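Local structure of ABC transporter substrate binding protein (Ribose) (Agrobacterium vitis, 5DKV) at residues A[270-275]-A[302-307]; A[85-90]-A[109-114]; A[164-169]-A[198-203]; A[219-224]-A[246-251]; A[115-120]-A[171-176]. The protein binds alpha-D-tagatopyranose between its two lobes and probably delivers sugars to an ABC transporter for uptake. All coordinates share one frame; numbering follows the deposited sequence.

In the fold
Interactions 2, 5, 3, 4 and 1 open in that order along the chain, and all but interaction 5 join neighbouring strands of the beta structure that spans the two lobes. Interaction 2 lies near one end, among strands 87-90 and 112-115. Interactions 3 and 4 lie on the other side of the chain's centre and touch through neighbouring strands 161-167 and 223-226; the centres of interactions 2 and 4 are about 43 Å apart. Interaction 1, where strands 270-273 and 299-307 pair, touches interaction 4 through V251. Interaction 5 bridges the two lobes, and both it and interaction 1 hold the sugar, consistent with a ligand enclosed between hinged lobes.

Interaction 1. Residues A[270-275]-A[302-307]; sequences FAIAQH and TGFTVI. With T6T (alpha-D-tagatopyranose), chain E.
H275 NE2 and T305 OG1 share a hydrogen bond of 2.8 Å, with the hydroxyl at the edge of the imidazole and near its plane. One face of that ring lies on the G303 carbonyl, whose O sits over the ring centre, 3.4 Å from CG. Histidine suits the place because its other nitrogen, ND1, is taken by E278, while F320 stacks on the ring. Behind this grip the backbones form an antiparallel ladder. A271 and I307 are a hydrogen-bonded pair, with I307 N to A271 O at 2.9 Å, and A273 and T305 are another, with T305 N to A273 O at 3.0 Å. The small A273 CB leaves room for I307 CD1 at 4.0 Å. I272 faces the other way: chi1 of -47° sets CG1 beside the backbone N and leaves CG2 anti to it, where CG2 meets F304 CD1 at 3.9 Å, and CD1 runs beside V306. The F304 ring turns its edge to A273 O. Strand 299-307 runs antiparallel to 270-273 but parallel to 137-140 on its other side, where T302 bonds to A139, consistent with the region where the chain crosses between the lobes in type I periplasmic binding proteins. A water binds H275 N, T302 OG1 and G303 O where the two strands part. Q274, just past the paired residues, turns its side chain to the ligand. Its extended chain brings NE2 to tagatose O4 at 2.9 Å in a nearly straight bond (176°). The amide is held from both ends, OE1 by S140 and NE2 also by D254.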
# COMPACT_ATOMS: atom_id res chain seq x y z
N PHE A 270 15.46 4.37 -6.34
CA PHE A 270 14.39 5.15 -5.73
C PHE A 270 13.49 4.25 -4.92
O PHE A 270 13.18 3.13 -5.33
CB PHE A 270 13.54 5.88 -6.78
CG PHE A 270 14.31 6.83 -7.64
CD1 PHE A 270 14.57 8.10 -7.19
CD2 PHE A 270 14.77 6.45 -8.89
CE1 PHE A 270 15.26 8.99 -7.94
CE2 PHE A 270 15.49 7.33 -9.67
CZ PHE A 270 15.73 8.61 -9.21
N ALA A 271 13.06 4.76 -3.78
CA ALA A 271 11.98 4.16 -3.02
C ALA A 271 10.82 5.13 -3.01
O ALA A 271 11.00 6.30 -2.68
CB ALA A 271 12.42 3.81 -1.60
N ILE A 272 9.65 4.66 -3.41
CA ILE A 272 8.45 5.48 -3.41
C ILE A 272 7.66 5.24 -2.10
O ILE A 272 6.90 4.29 -1.99
CB ILE A 272 7.54 5.20 -4.64
CG1 ILE A 272 8.33 5.17 -5.96
CG2 ILE A 272 6.42 6.24 -4.69
CD1 ILE A 272 9.19 6.36 -6.20
N ALA A 273 7.90 6.09 -1.10
CA ALA A 273 7.23 5.99 0.21
C ALA A 273 5.79 6.46 0.10
O ALA A 273 5.51 7.55 -0.36
CB ALA A 273 7.99 6.81 1.28
N GLN A 274 4.84 5.63 0.51
CA GLN A 274 3.53 6.13 0.81
C GLN A 274 3.60 6.84 2.15
O GLN A 274 4.67 6.92 2.76
CB GLN A 274 2.52 4.99 0.86
CG GLN A 274 2.44 4.17 -0.44
CD GLN A 274 1.35 3.14 -0.38
OE1 GLN A 274 0.20 3.48 -0.59
NE2 GLN A 274 1.70 1.89 -0.08
N HIS A 275 2.45 7.32 2.59
CA HIS A 275 2.28 7.98 3.90
C HIS A 275 1.30 7.20 4.76
O HIS A 275 0.21 7.68 5.03
CB HIS A 275 1.79 9.41 3.70
CG HIS A 275 2.80 10.32 3.06
ND1 HIS A 275 2.57 11.66 2.89
CD2 HIS A 275 4.03 10.08 2.55
CE1 HIS A 275 3.61 12.22 2.30
NE2 HIS A 275 4.51 11.28 2.08
N THR A 302 -3.71 10.49 -0.04
CA THR A 302 -2.50 10.84 0.70
C THR A 302 -1.33 10.76 -0.28
O THR A 302 -1.44 10.10 -1.30
CB THR A 302 -2.30 9.92 1.91
OG1 THR A 302 -2.27 8.56 1.48
CG2 THR A 302 -3.47 10.11 2.90
N GLY A 303 -0.23 11.42 0.03
CA GLY A 303 0.84 11.63 -0.94
C GLY A 303 1.99 10.65 -0.91
O GLY A 303 1.95 9.65 -0.21
N PHE A 304 3.01 10.96 -1.71
CA PHE A 304 4.22 10.16 -1.79
C PHE A 304 5.42 11.01 -1.41
O PHE A 304 5.42 12.24 -1.56
CB PHE A 304 4.44 9.61 -3.19
CG PHE A 304 3.31 8.80 -3.70
CD1 PHE A 304 3.08 7.55 -3.18
CD2 PHE A 304 2.50 9.28 -4.70
CE1 PHE A 304 2.04 6.79 -3.65
CE2 PHE A 304 1.48 8.53 -5.17
CZ PHE A 304 1.23 7.28 -4.64
N THR A 305 6.43 10.33 -0.90
CA THR A 305 7.76 10.90 -0.70
C THR A 305 8.73 10.03 -1.49
O THR A 305 8.87 8.85 -1.20
CB THR A 305 8.15 10.94 0.78
OG1 THR A 305 7.24 11.78 1.50
CG2 THR A 305 9.57 11.47 0.97
N VAL A 306 9.38 10.62 -2.49
CA VAL A 306 10.36 9.90 -3.30
C VAL A 306 11.73 10.01 -2.62
O VAL A 306 12.24 11.11 -2.42
CB VAL A 306 10.40 10.45 -4.73
CG1 VAL A 306 11.38 9.64 -5.58
CG2 VAL A 306 8.98 10.38 -5.35
N ILE A 307 12.28 8.86 -2.24
CA ILE A 307 13.52 8.78 -1.49
C ILE A 307 14.62 8.28 -2.41
O ILE A 307 14.46 7.29 -3.13
CB ILE A 307 13.39 7.84 -0.24
CG1 ILE A 307 12.17 8.23 0.59
CG2 ILE A 307 14.67 7.93 0.62
CD1 ILE A 307 11.92 7.33 1.81
O3 T6T E . 2.05 -1.52 -0.59
C3 T6T E . 1.38 -1.69 0.65
C4 T6T E . -0.06 -1.52 0.43
O4 T6T E . -0.33 -0.15 -0.05
C5 T6T E . -0.56 -2.52 -0.52
O5 T6T E . -1.99 -2.45 -0.66
C6 T6T E . -0.29 -3.93 -0.05
O6 T6T E . 1.14 -4.09 0.21
C2 T6T E . 1.62 -3.12 1.17
O2 T6T E . 0.95 -3.24 2.40
C1 T6T E . 3.04 -3.49 1.30
O1 T6T E . 3.72 -2.67 2.19
O HOH W 1 0.27 7.81 0.83
O HOH W 2 -0.05 13.56 1.66

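Interaction 2. Residues A[85-90]-A[109-114]; sequences PDAILI and GIPMIT
L89 and I113 lie side by side and point the same way, L89 CD2 resting against I113 CB at 3.7 Å. On the reverse face I88 and I110 meet at a slant: I88 CD1 reaches I110 CG2 at 3.7 Å, since chi1 of -54° places I110 CG1 beside the backbone N and leaves CG2 as the branch anti to it. M112 also points to this face, but its CG stands between the backbone N and the carbonyl carbon (chi1 69°), which takes the flexible thioether away from I88 and toward L102 and A105. The branched aliphatic residues give each face of a buried sheet a dense apolar surface. Beside them the puckered P111 ring packs against the 85-90 segment, its CD 3.2 Å from D86 O and its CG against A87 CB. Lacking an N-H, P111 enters the ladder through its carbonyl alone, which accepts from I88 N at 3.0 Å. I113 N then bonds to I88 O at 3.0 Å and I90 N to I113 O at 3.1 Å, the alternation of parallel strands. G109, with positive phi, ends helix 99-107 in a Schellman motif and turns the chain into the second strand, completing a right-handed beta-alpha-beta crossover of the Rossmann-like lobe. Helix 99-107 packs over I88, I90 and M112, helix 276-291 packs over L89 and I113, and strand 29-33 continues the sheet beyond 87-90.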
# COMPACT_ATOMS: atom_id res chain seq x y z
N PRO A 85 -17.47 -2.65 18.01
CA PRO A 85 -16.76 -1.38 17.95
C PRO A 85 -17.68 -0.27 17.47
O PRO A 85 -18.69 -0.56 16.83
CB PRO A 85 -15.65 -1.65 16.95
CG PRO A 85 -16.26 -2.59 16.00
CD PRO A 85 -17.11 -3.50 16.86
N ASP A 86 -17.33 0.98 17.79
CA ASP A 86 -18.14 2.12 17.34
C ASP A 86 -17.98 2.39 15.84
O ASP A 86 -18.90 2.92 15.19
CB ASP A 86 -17.77 3.36 18.17
CG ASP A 86 -18.12 3.20 19.64
OD1 ASP A 86 -19.30 2.93 19.94
OD2 ASP A 86 -17.21 3.29 20.50
N ALA A 87 -16.80 2.07 15.31
CA ALA A 87 -16.53 2.17 13.88
C ALA A 87 -15.43 1.19 13.48
O ALA A 87 -14.68 0.73 14.35
CB ALA A 87 -16.14 3.61 13.52
N ILE A 88 -15.37 0.86 12.18
CA ILE A 88 -14.32 -0.03 11.65
C ILE A 88 -13.56 0.66 10.54
O ILE A 88 -14.15 1.18 9.59
CB ILE A 88 -14.91 -1.35 11.09
CG1 ILE A 88 -15.55 -2.16 12.22
CG2 ILE A 88 -13.83 -2.18 10.35
CD1 ILE A 88 -16.50 -3.26 11.75
N LEU A 89 -12.24 0.69 10.69
CA LEU A 89 -11.32 0.98 9.61
C LEU A 89 -10.76 -0.36 9.10
O LEU A 89 -10.28 -1.17 9.90
CB LEU A 89 -10.18 1.85 10.09
CG LEU A 89 -10.55 3.13 10.87
CD1 LEU A 89 -9.30 3.90 11.26
CD2 LEU A 89 -11.42 4.04 10.08
N ILE A 90 -10.81 -0.61 7.80
CA ILE A 90 -10.29 -1.86 7.29
C ILE A 90 -9.62 -1.68 5.92
O ILE A 90 -10.05 -0.88 5.08
CB ILE A 90 -11.42 -2.92 7.19
CG1 ILE A 90 -10.88 -4.23 6.60
CG2 ILE A 90 -12.53 -2.39 6.33
CD1 ILE A 90 -11.83 -5.40 6.78
N GLY A 109 -25.42 -1.70 11.94
CA GLY A 109 -25.27 -0.31 12.35
C GLY A 109 -23.85 0.21 12.54
O GLY A 109 -23.66 1.33 13.01
N ILE A 110 -22.85 -0.58 12.14
CA ILE A 110 -21.45 -0.19 12.37
C ILE A 110 -20.87 0.59 11.18
O ILE A 110 -20.72 0.04 10.09
CB ILE A 110 -20.56 -1.43 12.64
CG1 ILE A 110 -21.12 -2.27 13.80
CG2 ILE A 110 -19.11 -0.99 12.93
CD1 ILE A 110 -20.43 -3.61 13.98
N PRO A 111 -20.53 1.88 11.38
CA PRO A 111 -19.98 2.64 10.25
C PRO A 111 -18.56 2.21 9.93
O PRO A 111 -17.84 1.75 10.82
CB PRO A 111 -20.01 4.09 10.74
CG PRO A 111 -19.91 3.98 12.23
CD PRO A 111 -20.71 2.74 12.58
N MET A 112 -18.16 2.37 8.68
CA MET A 112 -16.83 1.94 8.27
C MET A 112 -16.21 2.80 7.20
O MET A 112 -16.89 3.51 6.45
CB MET A 112 -16.87 0.51 7.78
CG MET A 112 -17.59 0.37 6.47
SD MET A 112 -17.77 -1.35 6.06
CE MET A 112 -19.00 -1.82 7.27
N ILE A 113 -14.89 2.75 7.19
CA ILE A 113 -14.03 3.44 6.25
C ILE A 113 -13.03 2.42 5.73
O ILE A 113 -12.51 1.62 6.53
CB ILE A 113 -13.31 4.61 6.95
CG1 ILE A 113 -14.32 5.70 7.28
CG2 ILE A 113 -12.17 5.18 6.10
CD1 ILE A 113 -13.77 6.87 8.09
N THR A 114 -12.75 2.40 4.42
CA THR A 114 -11.67 1.53 3.96
C THR A 114 -10.41 2.39 3.76
O THR A 114 -10.43 3.54 3.31
CB THR A 114 -12.03 0.70 2.69
OG1 THR A 114 -12.08 1.53 1.52
CG2 THR A 114 -13.36 0.00 2.86

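Interaction 3. Residues A[164-169]-A[198-203]; sequences YVSNVK and QFNDND
The F199 ring has the V168 carbonyl carbon at its edge, near the plane, while K169 N and N167 CB approach obliquely, the latter 3.8 Å from F199 CE1. The N167 amide runs beside this ring, the two planes only 22° apart. At the start of the contact the Y164 ring and the Q198 side chain cross at about a right angle, Y164 CE2 touching Q198 CG at 3.6 Å. The strands belong to the beta-alpha-beta unit of strand 161-167, helix 173-186 and strand 192-199, strand 192-199 being the outermost on this side of the sheet. They pair in parallel, N167 N giving an almost straight bond to Q198 O at 2.8 Å. Asparagine suits position 167 because its OD1 takes V168 N from above the carbonyl plane, while ND2 bonds to E179 and T175 O. A water joins S166 OG, Q198 O and N200 ND2. Beyond the strands the chain makes a type I' turn from N200 to D203, where D201 and N202 adopt positive phi, and V168 O accepts D201 N at 2.8 Å. V168 lies beside N202, whose OD1 bonds to N228, a residue of the sugar pocket. K169 NZ and D201 OD2 are 4.1 Å apart, too far for a salt bridge but near enough for a weak attraction. An Asx turn fixes the bend, with N200 OD1 accepting N202 N at 2.8 Å.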
# COMPACT_ATOMS: atom_id res chain seq x y z
N TYR A 164 10.49 -4.73 -16.27
CA TYR A 164 9.24 -5.40 -15.96
C TYR A 164 8.77 -4.99 -14.58
O TYR A 164 9.55 -4.45 -13.78
CB TYR A 164 9.39 -6.93 -16.03
CG TYR A 164 10.15 -7.55 -14.88
CD1 TYR A 164 11.52 -7.58 -14.86
CD2 TYR A 164 9.47 -8.11 -13.80
CE1 TYR A 164 12.21 -8.14 -13.82
CE2 TYR A 164 10.15 -8.69 -12.74
CZ TYR A 164 11.53 -8.69 -12.76
OH TYR A 164 12.26 -9.24 -11.72
N VAL A 165 7.49 -5.23 -14.32
CA VAL A 165 6.88 -5.00 -13.03
C VAL A 165 6.86 -6.31 -12.22
O VAL A 165 6.38 -7.36 -12.69
CB VAL A 165 5.44 -4.49 -13.17
CG1 VAL A 165 4.81 -4.24 -11.77
CG2 VAL A 165 5.37 -3.22 -14.05
N SER A 166 7.40 -6.23 -11.01
CA SER A 166 7.30 -7.29 -10.04
C SER A 166 6.10 -6.92 -9.18
O SER A 166 6.08 -5.86 -8.57
CB SER A 166 8.60 -7.39 -9.23
OG SER A 166 8.48 -8.26 -8.12
N ASN A 167 5.07 -7.76 -9.20
CA ASN A 167 3.82 -7.44 -8.53
C ASN A 167 3.29 -8.60 -7.70
O ASN A 167 3.87 -9.69 -7.69
CB ASN A 167 2.78 -7.03 -9.57
CG ASN A 167 1.79 -6.02 -9.05
OD1 ASN A 167 1.70 -5.78 -7.85
ND2 ASN A 167 1.06 -5.41 -9.96
N VAL A 168 2.20 -8.34 -6.99
CA VAL A 168 1.70 -9.29 -6.01
C VAL A 168 0.83 -10.37 -6.65
O VAL A 168 1.25 -11.53 -6.78
CB VAL A 168 0.90 -8.54 -4.91
CG1 VAL A 168 0.36 -9.51 -3.87
CG2 VAL A 168 1.78 -7.53 -4.23
N LYS A 169 -0.36 -9.97 -7.08
CA LYS A 169 -1.36 -10.89 -7.60
C LYS A 169 -2.41 -10.06 -8.33
O LYS A 169 -2.76 -9.00 -7.83
CB LYS A 169 -1.92 -11.70 -6.42
CG LYS A 169 -3.42 -11.82 -6.23
CD LYS A 169 -3.83 -11.64 -4.76
CE LYS A 169 -3.21 -12.65 -3.81
NZ LYS A 169 -3.87 -12.57 -2.46
N GLN A 198 5.67 -10.16 -13.43
CA GLN A 198 5.90 -11.34 -12.61
C GLN A 198 5.16 -11.21 -11.29
O GLN A 198 5.37 -10.25 -10.55
CB GLN A 198 7.40 -11.50 -12.34
CG GLN A 198 8.24 -11.61 -13.58
CD GLN A 198 7.91 -12.84 -14.36
OE1 GLN A 198 8.06 -13.97 -13.86
NE2 GLN A 198 7.44 -12.66 -15.59
N PHE A 199 4.29 -12.18 -10.99
CA PHE A 199 3.47 -12.12 -9.79
C PHE A 199 4.03 -13.03 -8.72
O PHE A 199 4.26 -14.20 -8.98
CB PHE A 199 2.02 -12.49 -10.09
CG PHE A 199 1.29 -11.46 -10.92
CD1 PHE A 199 0.87 -10.29 -10.35
CD2 PHE A 199 1.04 -11.67 -12.27
CE1 PHE A 199 0.21 -9.32 -11.09
CE2 PHE A 199 0.38 -10.70 -13.03
CZ PHE A 199 -0.03 -9.53 -12.44
N ASN A 200 4.28 -12.48 -7.54
CA ASN A 200 4.97 -13.23 -6.48
C ASN A 200 4.10 -13.64 -5.30
O ASN A 200 4.59 -14.25 -4.35
CB ASN A 200 6.15 -12.43 -5.95
CG ASN A 200 5.74 -11.01 -5.49
OD1 ASN A 200 4.84 -10.85 -4.69
ND2 ASN A 200 6.42 -9.99 -6.01
N ASP A 201 2.81 -13.32 -5.36
CA ASP A 201 1.87 -13.63 -4.28
C ASP A 201 2.28 -13.06 -2.91
O ASP A 201 2.01 -13.65 -1.85
CB ASP A 201 1.69 -15.15 -4.18
CG ASP A 201 0.37 -15.54 -3.54
OD1 ASP A 201 0.32 -16.60 -2.88
OD2 ASP A 201 -0.62 -14.79 -3.69
N ASN A 202 2.94 -11.90 -2.96
CA ASN A 202 3.43 -11.15 -1.81
C ASN A 202 4.64 -11.75 -1.11
O ASN A 202 4.96 -11.39 0.01
CB ASN A 202 2.32 -10.92 -0.79
CG ASN A 202 2.29 -9.49 -0.25
OD1 ASN A 202 2.77 -8.56 -0.89
ND2 ASN A 202 1.72 -9.32 0.93
N ASP A 203 5.37 -12.62 -1.82
CA ASP A 203 6.51 -13.32 -1.24
C ASP A 203 7.80 -12.79 -1.84
O ASP A 203 8.05 -12.94 -3.05
CB ASP A 203 6.37 -14.83 -1.49
CG ASP A 203 7.37 -15.64 -0.69
OD1 ASP A 203 8.53 -15.72 -1.12
OD2 ASP A 203 6.99 -16.21 0.35
O HOH W 3 7.44 -10.71 -8.69

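Interaction 4. Residues A[219-224]-A[246-251]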
# COMPACT_ATOMS: atom_id res chain seq x y z
N PRO A 219 19.82 -11.19 -20.44
CA PRO A 219 21.06 -10.64 -19.86
C PRO A 219 21.17 -9.14 -20.03
O PRO A 219 21.94 -8.53 -19.31
CB PRO A 219 22.18 -11.37 -20.63
CG PRO A 219 21.52 -12.15 -21.70
CD PRO A 219 20.10 -12.33 -21.33
N ASP A 220 20.38 -8.57 -20.93
CA ASP A 220 20.38 -7.13 -21.17
C ASP A 220 19.30 -6.38 -20.35
O ASP A 220 19.06 -5.20 -20.60
CB ASP A 220 20.20 -6.84 -22.67
CG ASP A 220 18.93 -7.49 -23.27
OD1 ASP A 220 18.34 -8.39 -22.64
OD2 ASP A 220 18.54 -7.10 -24.39
N LEU A 221 18.65 -7.08 -19.42
CA LEU A 221 17.62 -6.48 -18.56
C LEU A 221 18.14 -5.19 -17.95
O LEU A 221 19.21 -5.17 -17.36
CB LEU A 221 17.18 -7.45 -17.47
CG LEU A 221 16.12 -6.92 -16.49
CD1 LEU A 221 14.76 -6.77 -17.17
CD2 LEU A 221 15.99 -7.79 -15.25
N ALA A 222 17.38 -4.11 -18.11
CA ALA A 222 17.79 -2.80 -17.63
C ALA A 222 17.24 -2.42 -16.25
O ALA A 222 17.93 -1.75 -15.49
CB ALA A 222 17.38 -1.73 -18.66
N GLY A 223 16.02 -2.83 -15.92
CA GLY A 223 15.46 -2.46 -14.63
C GLY A 223 14.18 -3.18 -14.27
O GLY A 223 13.62 -3.94 -15.06
N VAL A 224 13.74 -2.95 -13.03
CA VAL A 224 12.55 -3.59 -12.48
C VAL A 224 11.88 -2.64 -11.53
O VAL A 224 12.54 -1.90 -10.81
CB VAL A 224 12.92 -4.91 -11.78
CG1 VAL A 224 13.95 -4.67 -10.72
CG2 VAL A 224 11.71 -5.59 -11.18
N GLY A 246 23.34 -2.16 -9.06
CA GLY A 246 23.71 -0.95 -9.78
C GLY A 246 23.63 -1.05 -11.30
O GLY A 246 23.63 -0.04 -12.01
N THR A 247 23.61 -2.27 -11.81
CA THR A 247 23.49 -2.51 -13.25
C THR A 247 22.03 -2.69 -13.66
O THR A 247 21.56 -2.06 -14.61
CB THR A 247 24.30 -3.74 -13.65
OG1 THR A 247 25.67 -3.51 -13.30
CG2 THR A 247 24.19 -4.00 -15.15
N ILE A 248 21.32 -3.56 -12.97
CA ILE A 248 19.88 -3.66 -13.12
C ILE A 248 19.29 -2.66 -12.15
O ILE A 248 19.43 -2.83 -10.95
CB ILE A 248 19.33 -5.06 -12.84
CG1 ILE A 248 19.92 -6.10 -13.81
CG2 ILE A 248 17.83 -5.08 -12.95
CD1 ILE A 248 19.62 -7.57 -13.40
N LYS A 249 18.60 -1.64 -12.67
CA LYS A 249 18.13 -0.54 -11.84
C LYS A 249 16.86 -1.00 -11.16
O LYS A 249 16.05 -1.72 -11.76
CB LYS A 249 17.86 0.72 -12.67
CG LYS A 249 19.07 1.22 -13.48
CD LYS A 249 20.26 1.52 -12.60
CE LYS A 249 21.41 2.17 -13.41
NZ LYS A 249 22.60 2.44 -12.55
N VAL A 250 16.66 -0.58 -9.92
CA VAL A 250 15.47 -0.95 -9.17
C VAL A 250 14.76 0.27 -8.65
O VAL A 250 15.37 1.16 -8.05
CB VAL A 250 15.82 -1.88 -7.99
CG1 VAL A 250 14.54 -2.25 -7.17
CG2 VAL A 250 16.54 -3.13 -8.47
N VAL A 251 13.45 0.31 -8.90
CA VAL A 251 12.56 1.26 -8.26
C VAL A 251 11.62 0.43 -7.43
O VAL A 251 10.96 -0.48 -7.92
CB VAL A 251 11.78 2.15 -9.27
CG1 VAL A 251 10.73 3.00 -8.57
CG2 VAL A 251 12.74 3.03 -10.03
O HOH W 4 20.14 -0.62 -16.49
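The beta-alpha-beta unit of strand 223-226, helix 229-241 and strand 249-253 has L221 and I248 touching where its two parallel strands begin. Their side chains cross at about a right angle, L221 CD2 meeting I248 CG2 at 4.0 Å. The isoleucine is well shaped for this, because its CG2 also rests near G223 CA while its CG1 passes the L221 carbonyl. Further along, V224 and V250 lie side by side on the same face. V224 holds CG1 between its backbone N and carbonyl carbon (chi1 56°), which brings that methyl to V250 CG2 at 3.8 Å. Between these apolar pairs the backbones are laced together: K249 N donates to A222 O at 2.9 Å in a nearly straight bond (174°), V224 N to K249 O at 2.9 Å, and V251 N to V224 O at 3.1 Å. G223, with no side chain, lets its CA come within 3.0 Å of K249 O. A222 O takes a second bond from a water that also donates to T247 O, bridging the two segments where they diverge. The K249 chain bends back at chi2, so that NZ donates to G246 O at 2.7 Å in the preceding turn, while its aliphatic part packs on L153 and A156. L221 and I248 lean on helix 204-217, and V251 meets helix 142-156. A parallel sheet with helices on both faces in this way is the Rossmann-like architecture of a lobe of type I periplasmic binding proteins.

Interaction 5. Residues A[115-120]-A[171-176]. With T6T (alpha-D-tagatopyranose), chain E.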
# COMPACT_ATOMS: atom_id res chain seq x y z
N VAL A 115 -9.31 1.83 4.23
CA VAL A 115 -8.00 2.45 4.19
C VAL A 115 -7.12 1.60 3.30
O VAL A 115 -7.19 0.37 3.35
CB VAL A 115 -7.39 2.60 5.62
CG1 VAL A 115 -8.14 3.67 6.43
CG2 VAL A 115 -7.37 1.27 6.40
N ASP A 116 -6.32 2.27 2.47
CA ASP A 116 -5.36 1.64 1.53
C ASP A 116 -6.06 1.04 0.31
O ASP A 116 -5.89 1.52 -0.82
CB ASP A 116 -4.50 0.60 2.23
CG ASP A 116 -3.44 0.01 1.33
OD1 ASP A 116 -2.83 0.78 0.54
OD2 ASP A 116 -3.22 -1.22 1.43
N THR A 117 -6.86 0.00 0.56
CA THR A 117 -7.60 -0.72 -0.46
C THR A 117 -9.09 -0.44 -0.36
O THR A 117 -9.55 0.15 0.62
CB THR A 117 -7.38 -2.22 -0.30
OG1 THR A 117 -7.72 -2.57 1.05
CG2 THR A 117 -5.94 -2.57 -0.60
N PHE A 118 -9.85 -0.86 -1.37
CA PHE A 118 -11.28 -0.61 -1.41
C PHE A 118 -12.10 -1.85 -1.73
O PHE A 118 -11.55 -2.88 -2.14
CB PHE A 118 -11.61 0.52 -2.41
CG PHE A 118 -11.24 0.24 -3.87
CD1 PHE A 118 -12.00 -0.59 -4.66
CD2 PHE A 118 -10.18 0.93 -4.46
CE1 PHE A 118 -11.68 -0.81 -6.00
CE2 PHE A 118 -9.87 0.74 -5.82
CZ PHE A 118 -10.63 -0.15 -6.57
N ILE A 119 -13.39 -1.77 -1.45
CA ILE A 119 -14.37 -2.71 -1.99
C ILE A 119 -15.22 -2.01 -3.06
O ILE A 119 -15.23 -0.79 -3.16
CB ILE A 119 -15.29 -3.32 -0.90
CG1 ILE A 119 -16.04 -2.23 -0.14
CG2 ILE A 119 -14.45 -4.18 0.04
CD1 ILE A 119 -17.21 -2.75 0.64
N GLY A 120 -15.90 -2.81 -3.87
CA GLY A 120 -16.62 -2.26 -5.01
C GLY A 120 -15.65 -1.59 -5.96
O GLY A 120 -14.70 -2.21 -6.43
N GLY A 171 -5.79 -8.39 -9.24
CA GLY A 171 -6.98 -8.13 -8.46
C GLY A 171 -6.81 -7.37 -7.16
O GLY A 171 -7.80 -6.94 -6.56
N VAL A 172 -5.57 -7.20 -6.71
CA VAL A 172 -5.32 -6.39 -5.53
C VAL A 172 -5.48 -4.94 -5.97
O VAL A 172 -4.80 -4.52 -6.88
CB VAL A 172 -3.92 -6.61 -4.95
CG1 VAL A 172 -3.68 -5.68 -3.75
CG2 VAL A 172 -3.73 -8.08 -4.57
N SER A 173 -6.38 -4.18 -5.35
CA SER A 173 -6.81 -2.92 -5.95
C SER A 173 -5.65 -1.92 -6.10
O SER A 173 -5.51 -1.27 -7.12
CB SER A 173 -7.94 -2.30 -5.14
OG SER A 173 -7.51 -1.73 -3.90
N THR A 174 -4.83 -1.84 -5.08
CA THR A 174 -3.74 -0.86 -5.04
C THR A 174 -2.65 -1.19 -6.06
O THR A 174 -2.23 -0.34 -6.84
CB THR A 174 -3.11 -0.83 -3.67
OG1 THR A 174 -2.85 -2.18 -3.28
CG2 THR A 174 -4.04 -0.15 -2.64
N THR A 175 -2.17 -2.43 -6.02
CA THR A 175 -1.09 -2.82 -6.90
C THR A 175 -1.55 -3.01 -8.35
O THR A 175 -0.76 -2.83 -9.27
CB THR A 175 -0.41 -4.08 -6.39
OG1 THR A 175 -1.38 -5.12 -6.27
CG2 THR A 175 0.27 -3.83 -5.03
N ASP A 176 -2.83 -3.32 -8.57
CA ASP A 176 -3.41 -3.26 -9.92
C ASP A 176 -3.29 -1.84 -10.47
O ASP A 176 -2.91 -1.63 -11.61
CB ASP A 176 -4.89 -3.69 -9.91
CG ASP A 176 -5.09 -5.19 -9.97
OD1 ASP A 176 -4.10 -5.95 -10.06
OD2 ASP A 176 -6.27 -5.60 -9.93
O3 T6T E . 2.05 -1.52 -0.59
C3 T6T E . 1.38 -1.69 0.65
C4 T6T E . -0.06 -1.52 0.43
O4 T6T E . -0.33 -0.15 -0.05
C5 T6T E . -0.56 -2.52 -0.52
O5 T6T E . -1.99 -2.45 -0.66
C6 T6T E . -0.29 -3.93 -0.05
O6 T6T E . 1.14 -4.09 0.21
C2 T6T E . 1.62 -3.12 1.17
O2 T6T E . 0.95 -3.24 2.40
C1 T6T E . 3.04 -3.49 1.30
O1 T6T E . 3.72 -2.67 2.19
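D116 and T174 meet at the bound sugar, and here the contact is tight: T174 CG2 comes to 3.1 Å from D116 O, with the side chains crossing at about a right angle. D116 CG is anti to the backbone N (chi1 -176°), which presents the carboxylate to two sugar hydroxyls, OD1 accepting from O4 at 2.7 Å and OD2 from O5 at 2.7 Å. T174 OG1 donates to the same O5 at 2.8 Å, so one hydroxyl of tagatose is shared between the two segments. Threonine fits because its hydroxyl serves the ligand while its methyl packs, touching T117 CG2 at 3.7 Å. The outer side is looser. There S173 sets its CB over one face of the partly exposed F118 ring, 3.8 Å from the centroid, a CH-pi contact, and S173 OG comes no nearer than 3.6 Å to F118 N. No direct hydrogen bond joins the segments. The 115-120 loop follows strand 112-115, where V115 bonds to I90, and is backed by helix 40-56 and by Y137, which meets F118 edge-to-face; the other segment opens helix 173-186, tied by T175 O to N167 on strand 161-167.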